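Local coordinates for protein hydroxyethylphosphonate dioxygenase (Streptomyces albus, PDB 6B9R) that probably uses a non-haem iron centre and molecular oxygen to split 2-hydroxyethylphosphonate into hydroxymethylphosphonate and formate, at residues 160-164 with 173-177; 326-330 with 355-359. All coordinates share one frame; numbering follows the deposited sequence.

Contact 1 of 2, residues 160-164 with 173-177; sequences PVNYY and CVPMN
M176 lies alongside Y163, both side chains running the same way on one flank of a beta hairpin. Going outward along M176, CB sits 3.3 Å from V161 O, the carbonyl that M176 N binds at 2.9 Å; CG then passes beside Y163 CB, and the bend at chi2 (-77°) brings CE back to within 3.8 Å of Y163 CB, meeting the ring obliquely near CD2. Two more backbone bonds join Y163 and V174: V174 N gives to Y163 O and Y163 N to V174 O, the two bonds of a hydrogen-bonded antiparallel pair.

On the other flank, C173 SG lies 4.0 Å from the Y164 ring centre, 32° off its normal, an oblique sulfur-aromatic contact closest at CE2. Beside it, N162 OD1 touches P175 CB at 3.4 Å, while ND2 makes a weak bond to Y164 OH. The stronger partners of these polar ends lie outside: R195 and D136 for N162, T193 for Y164.

Strand 161-167 is the middle of three, between 170-175 and 190-194. Y163 packs there on the iron ligand H190 and on F192 of the substrate pocket, its side chain about 7 Å from the iron, and reaches V307 in strand 307-310; M176 touches I309.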
ATOM      1  N   PRO A 160      37.130   9.051   3.049  1.00 32.03           N
ATOM      2  CA  PRO A 160      37.448   7.980   4.020  1.00 26.18           C
ATOM      3  C   PRO A 160      36.507   7.973   5.219  1.00 26.74           C
ATOM      4  O   PRO A 160      36.855   8.356   6.341  1.00 24.76           O
ATOM      5  CB  PRO A 160      38.898   8.309   4.403  1.00 26.01           C
ATOM      6  CG  PRO A 160      38.959   9.811   4.298  1.00 27.98           C
ATOM      7  CD  PRO A 160      38.092  10.166   3.114  1.00 29.28           C
ATOM      8  N   VAL A 161      35.277   7.519   4.978  1.00 22.17           N
ATOM      9  CA  VAL A 161      34.235   7.438   5.995  1.00 21.29           C
ATOM     10  C   VAL A 161      34.229   6.040   6.598  1.00 23.03           C
ATOM     11  O   VAL A 161      34.293   5.040   5.867  1.00 20.91           O
ATOM     12  CB  VAL A 161      32.860   7.778   5.393  1.00 20.45           C
ATOM     13  CG1 VAL A 161      31.758   7.527   6.419  1.00 22.20           C
ATOM     14  CG2 VAL A 161      32.831   9.237   4.903  1.00 21.05           C
ATOM     15  N   ASN A 162      34.155   5.961   7.925  1.00 21.72           N
ATOM     16  CA  ASN A 162      33.928   4.690   8.609  1.00 21.70           C
ATOM     17  C   ASN A 162      32.435   4.523   8.870  1.00 24.04           C
ATOM     18  O   ASN A 162      31.779   5.450   9.354  1.00 24.14           O
ATOM     19  CB  ASN A 162      34.698   4.622   9.932  1.00 22.65           C
ATOM     20  CG  ASN A 162      36.126   4.172   9.751  1.00 26.51           C
ATOM     21  OD1 ASN A 162      36.550   3.855   8.637  1.00 23.07           O
ATOM     22  ND2 ASN A 162      36.880   4.131  10.848  1.00 27.77           N
ATOM     23  N   TYR A 163      31.915   3.333   8.566  1.00 20.89           N
ATOM     24  CA  TYR A 163      30.518   2.972   8.772  1.00 20.63           C
ATOM     25  C   TYR A 163      30.424   2.024   9.962  1.00 21.92           C
ATOM     26  O   TYR A 163      31.076   0.975   9.980  1.00 21.38           O
ATOM     27  CB  TYR A 163      29.931   2.317   7.525  1.00 19.21           C
ATOM     28  CG  TYR A 163      28.473   1.945   7.667  1.00 21.93           C
ATOM     29  CD1 TYR A 163      27.538   2.897   8.039  1.00 25.25           C
ATOM     30  CD2 TYR A 163      28.031   0.648   7.433  1.00 23.69           C
ATOM     31  CE1 TYR A 163      26.204   2.578   8.175  1.00 25.45           C
ATOM     32  CE2 TYR A 163      26.680   0.318   7.585  1.00 17.97           C
ATOM     33  CZ  TYR A 163      25.785   1.288   7.946  1.00 26.85           C
ATOM     34  OH  TYR A 163      24.453   0.970   8.086  1.00 32.25           O
ATOM     35  N   TYR A 164      29.624   2.398  10.952  1.00 20.57           N
ATOM     36  CA  TYR A 164      29.412   1.596  12.149  1.00 23.83           C
ATOM     37  C   TYR A 164      27.971   1.116  12.179  1.00 23.70           C
ATOM     38  O   TYR A 164      27.054   1.878  11.864  1.00 23.26           O
ATOM     39  CB  TYR A 164      29.711   2.407  13.411  1.00 27.69           C
ATOM     40  CG  TYR A 164      31.086   3.024  13.420  1.00 26.33           C
ATOM     41  CD1 TYR A 164      31.342   4.208  12.740  1.00 26.92           C
ATOM     42  CD2 TYR A 164      32.130   2.422  14.111  1.00 25.46           C
ATOM     43  CE1 TYR A 164      32.604   4.771  12.737  1.00 23.42           C
ATOM     44  CE2 TYR A 164      33.395   2.973  14.116  1.00 24.29           C
ATOM     45  CZ  TYR A 164      33.624   4.150  13.435  1.00 23.82           C
ATOM     46  OH  TYR A 164      34.878   4.704  13.442  1.00 24.35           O
ATOM     47  N   CYS A 173      32.305  -2.253  12.540  1.00 27.14           N
ATOM     48  CA  CYS A 173      32.842  -1.109  11.814  1.00 28.86           C
ATOM     49  C   CYS A 173      33.417  -1.592  10.491  1.00 26.56           C
ATOM     50  O   CYS A 173      34.321  -2.436  10.474  1.00 25.96           O
ATOM     51  CB  CYS A 173      33.922  -0.383  12.619  1.00 26.87           C
ATOM     52  SG  CYS A 173      34.761   0.910  11.671  1.00 29.08           S
ATOM     53  N   VAL A 174      32.911  -1.049   9.390  1.00 26.59           N
ATOM     54  CA  VAL A 174      33.476  -1.339   8.074  1.00 29.69           C
ATOM     55  C   VAL A 174      33.980  -0.034   7.466  1.00 29.02           C
ATOM     56  O   VAL A 174      33.180   0.872   7.198  1.00 25.10           O
ATOM     57  CB  VAL A 174      32.446  -2.030   7.164  1.00 28.14           C
ATOM     58  CG1 VAL A 174      32.974  -2.145   5.756  1.00 20.09           C
ATOM     59  CG2 VAL A 174      32.093  -3.407   7.709  1.00 23.94           C
ATOM     60  N   PRO A 175      35.285   0.114   7.243  1.00 21.54           N
ATOM     61  CA  PRO A 175      35.785   1.320   6.566  1.00 21.62           C
ATOM     62  C   PRO A 175      35.341   1.357   5.111  1.00 28.44           C
ATOM     63  O   PRO A 175      35.357   0.344   4.409  1.00 26.78           O
ATOM     64  CB  PRO A 175      37.314   1.189   6.675  1.00 22.53           C
ATOM     65  CG  PRO A 175      37.559   0.096   7.685  1.00 32.96           C
ATOM     66  CD  PRO A 175      36.372  -0.807   7.618  1.00 26.68           C
ATOM     67  N   MET A 176      34.959   2.544   4.660  1.00 20.58           N
ATOM     68  CA  MET A 176      34.482   2.784   3.308  1.00 19.92           C
ATOM     69  C   MET A 176      35.367   3.809   2.616  1.00 23.05           C
ATOM     70  O   MET A 176      36.179   4.491   3.242  1.00 23.18           O
ATOM     71  CB  MET A 176      33.039   3.309   3.324  1.00 20.04           C
ATOM     72  CG  MET A 176      32.119   2.485   4.141  1.00 19.01           C
ATOM     73  SD  MET A 176      31.692   0.994   3.233  1.00 20.30           S
ATOM     74  CE  MET A 176      30.575   0.256   4.436  1.00 18.30           C
ATOM     75  N   ASN A 177      35.169   3.940   1.307  1.00 22.37           N
ATOM     76  CA  ASN A 177      35.744   5.057   0.575  1.00 26.22           C
ATOM     77  C   ASN A 177      34.795   5.433  -0.552  1.00 23.02           C
ATOM     78  O   ASN A 177      33.713   4.861  -0.691  1.00 23.11           O
ATOM     79  CB  ASN A 177      37.139   4.736   0.052  1.00 31.88           C
ATOM     80  CG  ASN A 177      38.094   5.899   0.234  1.00 41.43           C
ATOM     81  OD1 ASN A 177      37.742   7.059  -0.020  1.00 36.54           O
ATOM     82  ND2 ASN A 177      39.296   5.602   0.706  1.00 40.88           N
TER

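Contact 2 of 2, residues 326-330 with 355-359; sequences PAYRF and DAPLP
A327 and A356 press their methyl groups together, CB to CB at 3.4 Å, tighter than an ordinary van der Waals contact, just where segment 326-330 enters its strand. A327 and the following Y328 both face Y320 in the adjacent strand 317-320: a classic beta bulge. The bulge lets two consecutive residues, A327 and Y328, send their CB atoms toward the loop 355-359. The A327 methyl is also tucked over the centre of the Y328 ring, 4.0 Å above its plane, so this small side chain pads both the ring and A356.

Y328 carries the polar part. With CG set beside the backbone N (chi1 -43°), the ring extends to the loop and its hydroxyl donates to A356 O at a short 2.5 Å. That oxygen lies at the ring edge, in plane, while the donor is tilted 26° from the carbonyl plane. Y328 OH is also bonded to L406 N in strand 403-407. Water 1 completes a small bridge: it accepts from A356 N at 3.1 Å and gives a weak bond to Y328 OH. Further along the same ring, L358 CD2 comes up obliquely against Y328 CE2 at 3.5 Å.

R329 turns the other way and pairs with D348 of strand 343-349. F330 is again on the loop side, where CZ of its ring meets L358 CD2 at 4.2 Å, with that methyl near the ring plane. One leucine branch thus touches both aromatic rings.

The contact lays the loop between strands 343-349 and 364-369 across one face of an antiparallel sheet. L358 packs on F404 in strand 403-407, F330 meets W318, and L250 of the second subunit packs on F330, L358 and P359, so this corner is part of the contact between the two subunits.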
ATOM      1  N   PRO A 326      27.792   4.656 -26.299  1.00 23.13           N
ATOM      2  CA  PRO A 326      27.259   4.791 -24.936  1.00 19.62           C
ATOM      3  C   PRO A 326      26.949   6.245 -24.634  1.00 19.61           C
ATOM      4  O   PRO A 326      27.754   7.135 -24.914  1.00 20.21           O
ATOM      5  CB  PRO A 326      28.397   4.271 -24.051  1.00 22.53           C
ATOM      6  CG  PRO A 326      29.631   4.583 -24.839  1.00 25.73           C
ATOM      7  CD  PRO A 326      29.254   4.456 -26.306  1.00 22.25           C
ATOM      8  N   ALA A 327      25.762   6.481 -24.084  1.00 16.65           N
ATOM      9  CA  ALA A 327      25.423   7.795 -23.558  1.00 20.81           C
ATOM     10  C   ALA A 327      25.669   7.886 -22.063  1.00 18.32           C
ATOM     11  O   ALA A 327      26.023   8.959 -21.558  1.00 19.82           O
ATOM     12  CB  ALA A 327      23.954   8.121 -23.851  1.00 16.72           C
ATOM     13  N   TYR A 328      25.469   6.785 -21.349  1.00 15.06           N
ATOM     14  CA  TYR A 328      25.646   6.739 -19.908  1.00 14.99           C
ATOM     15  C   TYR A 328      26.376   5.459 -19.561  1.00 14.82           C
ATOM     16  O   TYR A 328      26.240   4.447 -20.253  1.00 17.70           O
ATOM     17  CB  TYR A 328      24.300   6.739 -19.138  1.00 15.11           C
ATOM     18  CG  TYR A 328      23.284   7.710 -19.675  1.00 15.61           C
ATOM     19  CD1 TYR A 328      23.510   9.075 -19.618  1.00 16.80           C
ATOM     20  CD2 TYR A 328      22.094   7.261 -20.233  1.00 22.31           C
ATOM     21  CE1 TYR A 328      22.573   9.974 -20.120  1.00 22.39           C
ATOM     22  CE2 TYR A 328      21.148   8.143 -20.718  1.00 21.14           C
ATOM     23  CZ  TYR A 328      21.389   9.496 -20.648  1.00 23.27           C
ATOM     24  OH  TYR A 328      20.459  10.373 -21.139  1.00 19.24           O
ATOM     25  N   ARG A 329      27.120   5.495 -18.463  1.00 14.76           N
ATOM     26  CA  ARG A 329      27.685   4.279 -17.890  1.00 14.72           C
ATOM     27  C   ARG A 329      27.124   4.156 -16.485  1.00 17.59           C
ATOM     28  O   ARG A 329      27.268   5.077 -15.674  1.00 20.99           O
ATOM     29  CB  ARG A 329      29.217   4.312 -17.886  1.00 18.60           C
ATOM     30  CG  ARG A 329      29.857   2.921 -17.776  1.00 19.37           C
ATOM     31  CD  ARG A 329      29.897   2.435 -16.333  1.00 22.60           C
ATOM     32  NE  ARG A 329      30.688   3.341 -15.500  1.00 26.82           N
ATOM     33  CZ  ARG A 329      32.007   3.274 -15.331  1.00 29.35           C
ATOM     34  NH1 ARG A 329      32.736   2.324 -15.927  1.00 17.03           N
ATOM     35  NH2 ARG A 329      32.603   4.162 -14.548  1.00 25.04           N
ATOM     36  N   PHE A 330      26.450   3.046 -16.212  1.00 16.05           N
ATOM     37  CA  PHE A 330      25.814   2.842 -14.920  1.00 14.01           C
ATOM     38  C   PHE A 330      26.657   1.922 -14.052  1.00 17.23           C
ATOM     39  O   PHE A 330      27.270   0.976 -14.555  1.00 17.95           O
ATOM     40  CB  PHE A 330      24.424   2.229 -15.067  1.00 14.99           C
ATOM     41  CG  PHE A 330      23.448   3.059 -15.852  1.00 20.55           C
ATOM     42  CD1 PHE A 330      23.124   4.353 -15.465  1.00 25.02           C
ATOM     43  CD2 PHE A 330      22.801   2.516 -16.949  1.00 19.65           C
ATOM     44  CE1 PHE A 330      22.186   5.099 -16.188  1.00 21.68           C
ATOM     45  CE2 PHE A 330      21.867   3.257 -17.667  1.00 20.40           C
ATOM     46  CZ  PHE A 330      21.569   4.550 -17.286  1.00 20.62           C
ATOM     47  N   ASP A 355      20.263  13.048 -26.670  1.00 36.04           N
ATOM     48  CA  ASP A 355      19.870  11.999 -27.595  1.00 36.43           C
ATOM     49  C   ASP A 355      19.529  10.685 -26.912  1.00 32.70           C
ATOM     50  O   ASP A 355      19.223   9.711 -27.607  1.00 33.24           O
ATOM     51  CB  ASP A 355      20.976  11.776 -28.647  1.00 35.56           C
ATOM     52  CG  ASP A 355      22.331  11.444 -28.030  1.00 39.03           C
ATOM     53  OD1 ASP A 355      22.455  11.422 -26.784  1.00 33.50           O
ATOM     54  OD2 ASP A 355      23.281  11.199 -28.808  1.00 37.68           O
ATOM     55  N   ALA A 356      19.546  10.627 -25.579  1.00 25.18           N
ATOM     56  CA  ALA A 356      19.349   9.371 -24.853  1.00 23.23           C
ATOM     57  C   ALA A 356      18.287   9.518 -23.773  1.00 19.33           C
ATOM     58  O   ALA A 356      18.590   9.483 -22.573  1.00 20.97           O
ATOM     59  CB  ALA A 356      20.659   8.887 -24.236  1.00 31.60           C
ATOM     60  N   PRO A 357      17.023   9.645 -24.160  1.00 26.03           N
ATOM     61  CA  PRO A 357      15.965   9.658 -23.145  1.00 20.90           C
ATOM     62  C   PRO A 357      15.967   8.349 -22.367  1.00 21.68           C
ATOM     63  O   PRO A 357      16.093   7.264 -22.939  1.00 23.59           O
ATOM     64  CB  PRO A 357      14.684   9.842 -23.966  1.00 23.03           C
ATOM     65  CG  PRO A 357      15.028   9.347 -25.324  1.00 25.73           C
ATOM     66  CD  PRO A 357      16.484   9.683 -25.532  1.00 28.06           C
ATOM     67  N   LEU A 358      15.855   8.458 -21.066  1.00 21.09           N
ATOM     68  CA  LEU A 358      15.746   7.256 -20.254  1.00 16.56           C
ATOM     69  C   LEU A 358      14.311   6.736 -20.288  1.00 25.32           C
ATOM     70  O   LEU A 358      13.366   7.531 -20.301  1.00 20.76           O
ATOM     71  CB  LEU A 358      16.161   7.544 -18.811  1.00 22.37           C
ATOM     72  CG  LEU A 358      17.658   7.810 -18.647  1.00 21.02           C
ATOM     73  CD1 LEU A 358      18.009   8.064 -17.193  1.00 30.53           C
ATOM     74  CD2 LEU A 358      18.403   6.597 -19.173  1.00 21.69           C
ATOM     75  N   PRO A 359      14.123   5.420 -20.319  1.00 25.79           N
ATOM     76  CA  PRO A 359      12.764   4.863 -20.291  1.00 24.71           C
ATOM     77  C   PRO A 359      12.031   5.323 -19.046  1.00 19.03           C
ATOM     78  O   PRO A 359      12.610   5.339 -17.947  1.00 22.89           O
ATOM     79  CB  PRO A 359      12.996   3.342 -20.270  1.00 24.30           C
ATOM     80  CG  PRO A 359      14.371   3.156 -20.821  1.00 29.29           C
ATOM     81  CD  PRO A 359      15.154   4.373 -20.396  1.00 27.61           C
TER
HETATM   82  O   HOH W   1      20.935  12.562 -23.621  1.00 31.70           O

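How the contacts relate
From the N terminus the chain reaches contact 1 first, where 160-164 and 173-177 close a loop of only eight residues, the end of the hairpin 161-167/170-175 beside the substrate pocket. It then runs through strand 190-194 and the helices between 215 and 288 before contact 2 opens. There 326-330 and 355-359 close a longer loop that holds the rest of strand 328-332 and all of 343-349. The two follow in series, neither nesting nor crossing. Their centres lie 31 Å apart and their nearest atoms about 14 Å, without touching: contact 1 belongs to the iron-bearing beta region, contact 2 to the separate later one.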